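PDB 4AZI: beta-n-acetylhexosaminidase from Streptococcus pneumoniae, which hydrolyses the glycosidic bond that holds a terminal beta-linked N-acetylhexosamine, probably on glycans, as one of the tandem family 20 catalytic modules of a pneumococcal exo-beta-D-N-acetylglucosaminidase. Local coordinates for residues Ile247-Lys252 and Leu309-Tyr314; Leu273-Asp278 and Gly323-Ile328; Pro305-Ala310 and Leu319-Ser324. The protein carries 2 engineered substitutions. All blocks are in the same frame, centred on the assembly; numbering follows the deposited sequence.

Contact 1: residues Ile247-Lys252 and Leu309-Tyr314; sequences ISYWSK and LASTKY. With OAN (O-(2-acetamido-2-deoxy D-glucopyranosylidene) amino-N-phenylcarbamate), chain C.
The methyl group of A310 overlaps the backbone where the chain leaves its strand, with CB 3.4 Å from W250 O and also against the CA of S251. Beside it, Y249 CE1 lies 3.8 Å from A310 O, which approaches the ring obliquely, and close to the A310 methyl. The Y249 CG lies anti to the backbone N (chi1 -158°), which brings the ring beside A310, and its hydroxyl is hydrogen-bonded to A260 O beyond it. Further back, L309 CD2 rests on Y249 CB at 4.0 Å. No direct hydrogen bond joins the two segments; instead a water bridges them, donating to Y249 O and accepting from A310 N, each at 2.7 Å. At the outer end, the aliphatic part of K252 runs alongside S311, its CB and CD both close to the serine OG, which itself turns to the carbonyl oxygen of A310; the lysine chain then bends and its amino end leads away. The partner segment begins with a type II beta turn, L309 to T312, in which L309 O receives T312 N at 3.1 Å and also takes the T312 hydroxyl. In the TIM barrel of this family 20 enzyme, strand 246-249 ends directly before W250, a residue of the ligand pocket. The W250 side chain leaves the backbone on the side away from the turn, chi1 68° sets CG between the backbone N and the carbonyl carbon, and NE1 is bonded to D229. One face of the indole receives the acetamido methyl of the bound inhibitor, whose atom CAH is 3.7 Å from W250 NE1, while S251 CB lies against the opposite face. Farther along the ring, W250 CZ3 approaches the inhibitor oxime oxygen OAQ to 3.2 Å.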
loop_
_atom_site.group_PDB
_atom_site.type_symbol
_atom_site.label_atom_id
_atom_site.label_comp_id
_atom_site.label_asym_id
_atom_site.label_seq_id
_atom_site.Cartn_x
_atom_site.Cartn_y
_atom_site.Cartn_z
ATOM N N ILE A 247 -0.215 9.866 -6.125
ATOM C CA ILE A 247 1.189 9.794 -5.711
ATOM C C ILE A 247 1.297 9.465 -4.210
ATOM O O ILE A 247 0.840 10.224 -3.346
ATOM C CB ILE A 247 1.956 11.098 -6.037
ATOM C CG1 ILE A 247 1.839 11.506 -7.536
ATOM C CG2 ILE A 247 3.394 11.027 -5.567
ATOM C CD1 ILE A 247 2.680 10.706 -8.512
ATOM N N SER A 248 1.898 8.330 -3.897
ATOM C CA SER A 248 2.165 8.013 -2.502
ATOM C C SER A 248 3.451 8.742 -2.110
ATOM O O SER A 248 4.546 8.263 -2.391
ATOM C CB SER A 248 2.255 6.501 -2.302
ATOM O OG SER A 248 2.642 6.185 -0.981
ATOM N N TYR A 249 3.305 9.922 -1.502
ATOM C CA TYR A 249 4.454 10.792 -1.208
ATOM C C TYR A 249 5.011 10.549 0.182
ATOM O O TYR A 249 4.341 10.800 1.184
ATOM C CB TYR A 249 4.127 12.294 -1.391
ATOM C CG TYR A 249 5.387 13.114 -1.611
ATOM C CD1 TYR A 249 6.235 13.435 -0.541
ATOM C CD2 TYR A 249 5.758 13.534 -2.890
ATOM C CE1 TYR A 249 7.406 14.161 -0.741
ATOM C CE2 TYR A 249 6.929 14.253 -3.095
ATOM C CZ TYR A 249 7.753 14.556 -2.013
ATOM O OH TYR A 249 8.915 15.277 -2.206
ATOM N N TRP A 250 6.255 10.076 0.238
ATOM C CA TRP A 250 6.857 9.685 1.505
ATOM C C TRP A 250 8.051 10.525 1.910
ATOM O O TRP A 250 8.328 10.655 3.092
ATOM C CB TRP A 250 7.206 8.204 1.479
ATOM C CG TRP A 250 8.315 7.896 0.524
ATOM C CD1 TRP A 250 8.224 7.718 -0.854
ATOM C CD2 TRP A 250 9.733 7.771 0.836
ATOM N NE1 TRP A 250 9.457 7.482 -1.394
ATOM C CE2 TRP A 250 10.409 7.501 -0.437
ATOM C CE3 TRP A 250 10.484 7.844 1.996
ATOM C CZ2 TRP A 250 11.776 7.310 -0.514
ATOM C CZ3 TRP A 250 11.865 7.653 1.908
ATOM C CH2 TRP A 250 12.496 7.397 0.680
ATOM N N SER A 251 8.771 11.083 0.937
ATOM C CA SER A 251 9.983 11.894 1.201
ATOM C C SER A 251 10.441 12.654 -0.052
ATOM O O SER A 251 10.164 12.236 -1.182
ATOM C CB SER A 251 11.117 11.010 1.764
ATOM O OG SER A 251 12.376 11.659 1.812
ATOM N N LYS A 252 11.121 13.780 0.159
ATOM C CA LYS A 252 11.719 14.536 -0.941
ATOM C C LYS A 252 13.171 14.085 -1.150
ATOM O O LYS A 252 13.878 14.573 -2.033
ATOM C CB LYS A 252 11.635 16.040 -0.680
ATOM C CG LYS A 252 12.074 16.905 -1.855
ATOM C CD LYS A 252 11.812 18.386 -1.620
ATOM C CE LYS A 252 12.927 19.099 -0.853
ATOM N NZ LYS A 252 14.189 19.299 -1.642
ATOM N N LEU A 309 2.689 17.025 4.228
ATOM C CA LEU A 309 3.511 16.251 3.300
ATOM C C LEU A 309 4.980 16.388 3.693
ATOM O O LEU A 309 5.392 17.433 4.206
ATOM C CB LEU A 309 3.272 16.684 1.851
ATOM C CG LEU A 309 1.899 16.291 1.287
ATOM C CD1 LEU A 309 1.468 17.234 0.183
ATOM C CD2 LEU A 309 1.891 14.855 0.791
ATOM N N ALA A 310 5.754 15.325 3.481
ATOM C CA ALA A 310 7.182 15.323 3.821
ATOM C C ALA A 310 7.906 16.461 3.117
ATOM O O ALA A 310 7.610 16.756 1.965
ATOM C CB ALA A 310 7.811 13.985 3.459
ATOM N N SER A 311 8.863 17.073 3.821
ATOM C CA SER A 311 9.616 18.259 3.352
ATOM C C SER A 311 8.828 19.579 3.345
ATOM O O SER A 311 9.307 20.595 2.823
ATOM C CB SER A 311 10.287 18.019 1.982
ATOM O OG SER A 311 9.375 18.174 0.901
ATOM N N THR A 312 7.624 19.572 3.922
ATOM C CA THR A 312 6.815 20.788 4.015
ATOM C C THR A 312 6.350 21.052 5.438
ATOM O O THR A 312 6.214 20.127 6.251
ATOM C CB THR A 312 5.561 20.763 3.102
ATOM O OG1 THR A 312 4.640 19.766 3.571
ATOM C CG2 THR A 312 5.929 20.501 1.644
ATOM N N LYS A 313 6.098 22.328 5.722
ATOM C CA LYS A 313 5.621 22.766 7.028
ATOM C C LYS A 313 4.146 23.168 6.916
ATOM O O LYS A 313 3.810 24.180 6.285
ATOM C CB LYS A 313 6.479 23.931 7.533
ATOM C CG LYS A 313 6.093 24.488 8.893
ATOM C CD LYS A 313 7.053 25.600 9.303
ATOM C CE LYS A 313 6.624 26.281 10.593
ATOM N NZ LYS A 313 6.488 25.285 11.690
ATOM N N TYR A 314 3.280 22.349 7.509
ATOM C CA TYR A 314 1.837 22.568 7.485
ATOM C C TYR A 314 1.433 23.433 8.684
ATOM O O TYR A 314 1.925 23.202 9.789
ATOM C CB TYR A 314 1.111 21.219 7.527
ATOM C CG TYR A 314 -0.397 21.306 7.442
ATOM C CD1 TYR A 314 -1.042 21.356 6.208
ATOM C CD2 TYR A 314 -1.184 21.319 8.602
ATOM C CE1 TYR A 314 -2.428 21.442 6.124
ATOM C CE2 TYR A 314 -2.572 21.390 8.529
ATOM C CZ TYR A 314 -3.186 21.449 7.290
ATOM O OH TYR A 314 -4.561 21.525 7.213
HETATM C CAH OAN C . 8.771 3.926 -0.656
HETATM C CAG OAN C . 9.623 3.429 0.521
HETATM O OAN OAN C . 9.364 3.785 1.662
HETATM N NAI OAN C . 10.633 2.620 0.196
HETATM C CAB OAN C . 11.573 2.012 1.162
HETATM C CAC OAN C . 10.953 0.744 1.752
HETATM O OAJ OAN C . 11.159 -0.350 0.848
HETATM C CAD OAN C . 11.560 0.412 3.107
HETATM O OAK OAN C . 10.950 -0.786 3.567
HETATM C CAE OAN C . 11.261 1.554 4.091
HETATM C CAF OAN C . 11.861 1.371 5.488
HETATM O OAM OAN C . 13.291 1.395 5.423
HETATM O OAL OAN C . 11.684 2.851 3.593
HETATM C CAA OAN C . 11.995 3.001 2.269
HETATM N NAY OAN C . 12.688 4.071 1.943
HETATM O OAQ OAN C . 13.031 4.899 2.971
HETATM C CAP OAN C . 14.212 5.561 2.792
HETATM O OAR OAN C . 14.580 6.388 3.629
HETATM N NAO OAN C . 14.915 5.256 1.690
HETATM C CAS OAN C . 16.072 5.827 1.320
HETATM C CAT OAN C . 16.167 6.328 0.022
HETATM C CAU OAN C . 17.346 6.928 -0.420
HETATM C CAV OAN C . 18.438 7.033 0.439
HETATM C CAW OAN C . 18.353 6.530 1.745
HETATM C CAX OAN C . 17.173 5.925 2.186
HETATM O O HOH W 1 4.546 12.972 2.792
#

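Contact 2: residues Leu273-Asp278 and Gly323-Ile328; sequences LNTNGD and GSMLSI
In the TIM barrel of the catalytic module, the last beta-alpha-beta unit brings strand 271-282 beside strand 321-329, and this contact is their parallel pairing. N274 N donates to G323 O at 2.9 Å, and N274 O in turn accepts from M325 N at 2.8 Å. Between these bonds S324 CA makes a CA-H...O contact with N274 O at 3.2 Å. On one face of the sheet, L273 CD1 lies on the peptide between G323 and S324, while its CD2 meets M325 CE at 3.8 Å, the two side chains crossing at about a right angle. M325 bends at its thioether (chi3 74°), bringing CE alongside T275, 3.5 Å from its OG1 and near CG2. That hydroxyl donates to L273 O and is also bonded to S248 OG. On the other face N274 CB packs 3.3 Å from S324 OG, which is bonded to F306 O. After T275 the strands part, and a water bridges them, donating to N276 O and M325 O and accepting from S327 OG. N276 OD1 then accepts from D278 N in an Asx turn. M325 packs against V12 and S14 of strand 10-16, strand 246-249 pairs with L273 and T275, and L326 faces L345 and F349 of helix 339-352.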
loop_
_atom_site.group_PDB
_atom_site.type_symbol
_atom_site.label_atom_id
_atom_site.label_comp_id
_atom_site.label_asym_id
_atom_site.label_seq_id
_atom_site.Cartn_x
_atom_site.Cartn_y
_atom_site.Cartn_z
ATOM N N LEU A 273 -1.473 10.820 -1.717
ATOM C CA LEU A 273 -1.762 10.068 -0.509
ATOM C C LEU A 273 -0.563 10.305 0.414
ATOM O O LEU A 273 0.558 9.882 0.095
ATOM C CB LEU A 273 -1.958 8.575 -0.799
ATOM C CG LEU A 273 -2.188 7.674 0.442
ATOM C CD1 LEU A 273 -3.434 8.087 1.225
ATOM C CD2 LEU A 273 -2.253 6.197 0.071
ATOM N N ASN A 274 -0.802 11.029 1.516
ATOM C CA ASN A 274 0.267 11.458 2.440
ATOM C C ASN A 274 0.855 10.276 3.210
ATOM O O ASN A 274 0.308 9.840 4.217
ATOM C CB ASN A 274 -0.247 12.550 3.393
ATOM C CG ASN A 274 0.832 13.096 4.329
ATOM O OD1 ASN A 274 2.026 12.820 4.176
ATOM N ND2 ASN A 274 0.405 13.886 5.308
ATOM N N THR A 275 1.986 9.786 2.717
ATOM C CA THR A 275 2.610 8.566 3.192
ATOM C C THR A 275 3.916 8.918 3.898
ATOM O O THR A 275 4.973 8.348 3.618
ATOM C CB THR A 275 2.853 7.630 1.996
ATOM O OG1 THR A 275 1.622 7.488 1.273
ATOM C CG2 THR A 275 3.339 6.247 2.432
ATOM N N ASN A 276 3.825 9.868 4.826
ATOM C CA ASN A 276 5.009 10.490 5.416
ATOM C C ASN A 276 5.957 9.490 6.031
ATOM O O ASN A 276 5.545 8.682 6.854
ATOM C CB ASN A 276 4.594 11.506 6.472
ATOM C CG ASN A 276 5.599 12.614 6.625
ATOM O OD1 ASN A 276 6.800 12.373 6.661
ATOM N ND2 ASN A 276 5.112 13.846 6.696
ATOM N N GLY A 277 7.220 9.536 5.611
ATOM C CA GLY A 277 8.291 8.742 6.221
ATOM C C GLY A 277 8.363 8.906 7.736
ATOM O O GLY A 277 8.865 8.033 8.447
ATOM N N ASP A 278 7.833 10.018 8.233
ATOM C CA ASP A 278 7.753 10.270 9.676
ATOM C C ASP A 278 7.017 9.149 10.412
ATOM O O ASP A 278 7.290 8.879 11.578
ATOM C CB ASP A 278 7.044 11.610 9.931
ATOM C CG ASP A 278 7.934 12.815 9.663
ATOM O OD1 ASP A 278 9.132 12.627 9.344
ATOM O OD2 ASP A 278 7.431 13.957 9.770
ATOM N N GLY A 323 -5.844 11.851 1.707
ATOM C CA GLY A 323 -5.744 11.201 3.009
ATOM C C GLY A 323 -4.306 10.858 3.358
ATOM O O GLY A 323 -3.378 11.363 2.735
ATOM N N SER A 324 -4.129 9.971 4.334
ATOM C CA SER A 324 -2.814 9.663 4.866
ATOM C C SER A 324 -2.630 8.181 5.143
ATOM O O SER A 324 -3.597 7.460 5.428
ATOM C CB SER A 324 -2.559 10.460 6.152
ATOM O OG SER A 324 -2.362 11.830 5.871
ATOM N N MET A 325 -1.377 7.744 5.066
ATOM C CA MET A 325 -1.023 6.348 5.250
ATOM C C MET A 325 0.152 6.192 6.223
ATOM O O MET A 325 1.183 6.833 6.064
ATOM C CB MET A 325 -0.684 5.727 3.894
ATOM C CG MET A 325 -0.256 4.268 3.945
ATOM S SD MET A 325 -0.588 3.410 2.391
ATOM C CE MET A 325 0.694 4.072 1.335
ATOM N N LEU A 326 -0.031 5.348 7.235
ATOM C CA LEU A 326 1.044 4.962 8.147
ATOM C C LEU A 326 1.581 3.590 7.714
ATOM O O LEU A 326 0.801 2.691 7.372
ATOM C CB LEU A 326 0.545 4.946 9.597
ATOM C CG LEU A 326 1.536 4.608 10.714
ATOM C CD1 LEU A 326 1.324 5.514 11.918
ATOM C CD2 LEU A 326 1.419 3.142 11.111
ATOM N N SER A 327 2.904 3.431 7.732
ATOM C CA SER A 327 3.537 2.312 7.040
ATOM C C SER A 327 4.416 1.418 7.909
ATOM O O SER A 327 5.325 1.899 8.603
ATOM C CB SER A 327 4.353 2.808 5.849
ATOM O OG SER A 327 3.632 3.734 5.056
ATOM N N ILE A 328 4.145 0.113 7.827
ATOM C CA ILE A 328 4.883 -0.919 8.560
ATOM C C ILE A 328 5.755 -1.693 7.572
ATOM O O ILE A 328 5.238 -2.354 6.673
ATOM C CB ILE A 328 3.935 -1.899 9.293
ATOM C CG1 ILE A 328 2.895 -1.156 10.154
ATOM C CG2 ILE A 328 4.723 -2.884 10.154
ATOM C CD1 ILE A 328 3.456 -0.118 11.124
HETATM O O HOH W 2 3.869 6.330 6.328
#

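Contact 3: residues Pro305-Ala310 and Leu319-Ser324; sequences PFNQLA and LPTVGS
S324 lies over one face of the F306 ring, its OG above the ring centre and its CB making a CH-pi contact, 3.9 Å from the centroid and 21° off the normal. The same serine reaches back to the backbone of F306: with OG anti to its carbonyl carbon (chi1 -72°), it donates to F306 O at 2.6 Å. One residue is thus held by both its methylene and its hydroxyl, and the ring of F306 is further stacked with that of Y356. A second close-packed patch forms where L309 CD1 comes within 3.7 Å of L319 CB, the leucines crossing at about a right angle, while the L309 and T321 side chains meet tip to tip at 4.1 Å between CD1 and CG2. Between these two patches the contact is looser and wetter. A water links N307 and T321, donating to N307 OD1 and to S324 OG and lying 2.6 Å from T321 OG1. K9 bonds to both N307 OD1 and T321 OG1, linking this polar side to the N-terminal region. Another water joins N307 O to L319 N by a longer bond at the leucine. The connection that follows helix 294-303, entered by a type I turn from P305 to Q308, here packs on the start of the eighth barrel strand, 321-329, in a beta-alpha-beta unit of the TIM barrel.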
loop_
_atom_site.group_PDB
_atom_site.type_symbol
_atom_site.label_atom_id
_atom_site.label_comp_id
_atom_site.label_asym_id
_atom_site.label_seq_id
_atom_site.Cartn_x
_atom_site.Cartn_y
_atom_site.Cartn_z
ATOM N N PRO A 305 1.733 16.816 11.504
ATOM C CA PRO A 305 0.296 16.916 11.234
ATOM C C PRO A 305 -0.206 15.924 10.176
ATOM O O PRO A 305 0.551 15.512 9.284
ATOM C CB PRO A 305 0.122 18.366 10.776
ATOM C CG PRO A 305 1.257 19.100 11.420
ATOM C CD PRO A 305 2.404 18.124 11.368
ATOM N N PHE A 306 -1.473 15.535 10.306
ATOM C CA PHE A 306 -2.115 14.534 9.441
ATOM C C PHE A 306 -1.989 14.929 7.976
ATOM O O PHE A 306 -1.764 14.079 7.114
ATOM C CB PHE A 306 -3.599 14.403 9.825
ATOM C CG PHE A 306 -4.379 13.418 8.988
ATOM C CD1 PHE A 306 -4.442 12.082 9.345
ATOM C CD2 PHE A 306 -5.088 13.844 7.862
ATOM C CE1 PHE A 306 -5.184 11.175 8.590
ATOM C CE2 PHE A 306 -5.824 12.944 7.101
ATOM C CZ PHE A 306 -5.876 11.608 7.471
ATOM N N ASN A 307 -2.149 16.216 7.706
ATOM C CA ASN A 307 -2.087 16.732 6.348
ATOM C C ASN A 307 -0.683 17.146 5.893
ATOM O O ASN A 307 -0.515 17.600 4.756
ATOM C CB ASN A 307 -3.065 17.909 6.177
ATOM C CG ASN A 307 -4.523 17.462 6.100
ATOM O OD1 ASN A 307 -4.831 16.372 5.615
ATOM N ND2 ASN A 307 -5.430 18.318 6.570
ATOM N N GLN A 308 0.329 16.986 6.749
ATOM C CA GLN A 308 1.658 17.495 6.388
ATOM C C GLN A 308 2.434 16.570 5.451
ATOM O O GLN A 308 2.796 15.469 5.826
ATOM C CB GLN A 308 2.474 17.829 7.630
ATOM C CG GLN A 308 3.861 18.347 7.315
ATOM C CD GLN A 308 4.504 19.012 8.507
ATOM O OE1 GLN A 308 4.030 20.042 8.988
ATOM N NE2 GLN A 308 5.603 18.431 8.985
ATOM N N LEU A 309 2.689 17.025 4.228
ATOM C CA LEU A 309 3.511 16.251 3.300
ATOM C C LEU A 309 4.980 16.388 3.693
ATOM O O LEU A 309 5.392 17.433 4.206
ATOM C CB LEU A 309 3.272 16.684 1.851
ATOM C CG LEU A 309 1.899 16.291 1.287
ATOM C CD1 LEU A 309 1.468 17.234 0.183
ATOM C CD2 LEU A 309 1.891 14.855 0.791
ATOM N N ALA A 310 5.754 15.325 3.481
ATOM C CA ALA A 310 7.182 15.323 3.821
ATOM C C ALA A 310 7.906 16.461 3.117
ATOM O O ALA A 310 7.610 16.756 1.965
ATOM C CB ALA A 310 7.811 13.985 3.459
ATOM N N LEU A 319 -1.274 21.567 0.735
ATOM C CA LEU A 319 -1.480 20.913 -0.546
ATOM C C LEU A 319 -2.545 19.824 -0.436
ATOM O O LEU A 319 -2.565 19.078 0.547
ATOM C CB LEU A 319 -0.157 20.322 -1.055
ATOM C CG LEU A 319 0.996 21.296 -1.340
ATOM C CD1 LEU A 319 2.322 20.566 -1.504
ATOM C CD2 LEU A 319 0.706 22.134 -2.580
ATOM N N PRO A 320 -3.433 19.724 -1.441
ATOM C CA PRO A 320 -4.495 18.716 -1.426
ATOM C C PRO A 320 -3.978 17.289 -1.315
ATOM O O PRO A 320 -3.139 16.844 -2.102
ATOM C CB PRO A 320 -5.212 18.940 -2.764
ATOM C CG PRO A 320 -5.014 20.397 -3.025
ATOM C CD PRO A 320 -3.617 20.685 -2.551
ATOM N N THR A 321 -4.464 16.596 -0.298
ATOM C CA THR A 321 -4.188 15.183 -0.123
ATOM C C THR A 321 -5.542 14.502 -0.133
ATOM O O THR A 321 -6.552 15.149 0.155
ATOM C CB THR A 321 -3.447 14.909 1.197
ATOM O OG1 THR A 321 -4.300 15.214 2.314
ATOM C CG2 THR A 321 -2.205 15.758 1.277
ATOM N N VAL A 322 -5.577 13.233 -0.521
ATOM C CA VAL A 322 -6.824 12.452 -0.437
ATOM C C VAL A 322 -6.922 11.756 0.928
ATOM O O VAL A 322 -7.948 11.156 1.264
ATOM C CB VAL A 322 -6.962 11.423 -1.588
ATOM C CG1 VAL A 322 -6.923 12.112 -2.946
ATOM C CG2 VAL A 322 -5.894 10.332 -1.486
ATOM N N GLY A 323 -5.844 11.851 1.707
ATOM C CA GLY A 323 -5.744 11.201 3.009
ATOM C C GLY A 323 -4.306 10.858 3.358
ATOM O O GLY A 323 -3.378 11.363 2.735
ATOM N N SER A 324 -4.129 9.971 4.334
ATOM C CA SER A 324 -2.814 9.663 4.866
ATOM C C SER A 324 -2.630 8.181 5.143
ATOM O O SER A 324 -3.597 7.460 5.428
ATOM C CB SER A 324 -2.559 10.460 6.152
ATOM O OG SER A 324 -2.362 11.830 5.871
HETATM O O HOH W 3 -0.278 19.356 2.918
HETATM O O HOH W 4 -4.021 13.824 4.476
#

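Following the chain, 247-252 and then 273-278 come from successive barrel strands, and their partners lie after helix 294-303. Contact 1 closes the long loop from strand 246-249 to the turn at 309-314. Contact 2 starts inside that loop and ends beyond it, so the two cross; they touch through S248 and T275. Contact 3 closes a short loop between 305-310 and 319-324, starting inside the loop of contact 2 and ending on the same strand, sharing L309 and A310 with contact 1 and G323 and S324 with contact 2. Q308 O receives N276 ND2, tying contacts 2 and 3. Together they fasten the connection before the final strand to barrel strands 246-249, 271-282 and 321-329.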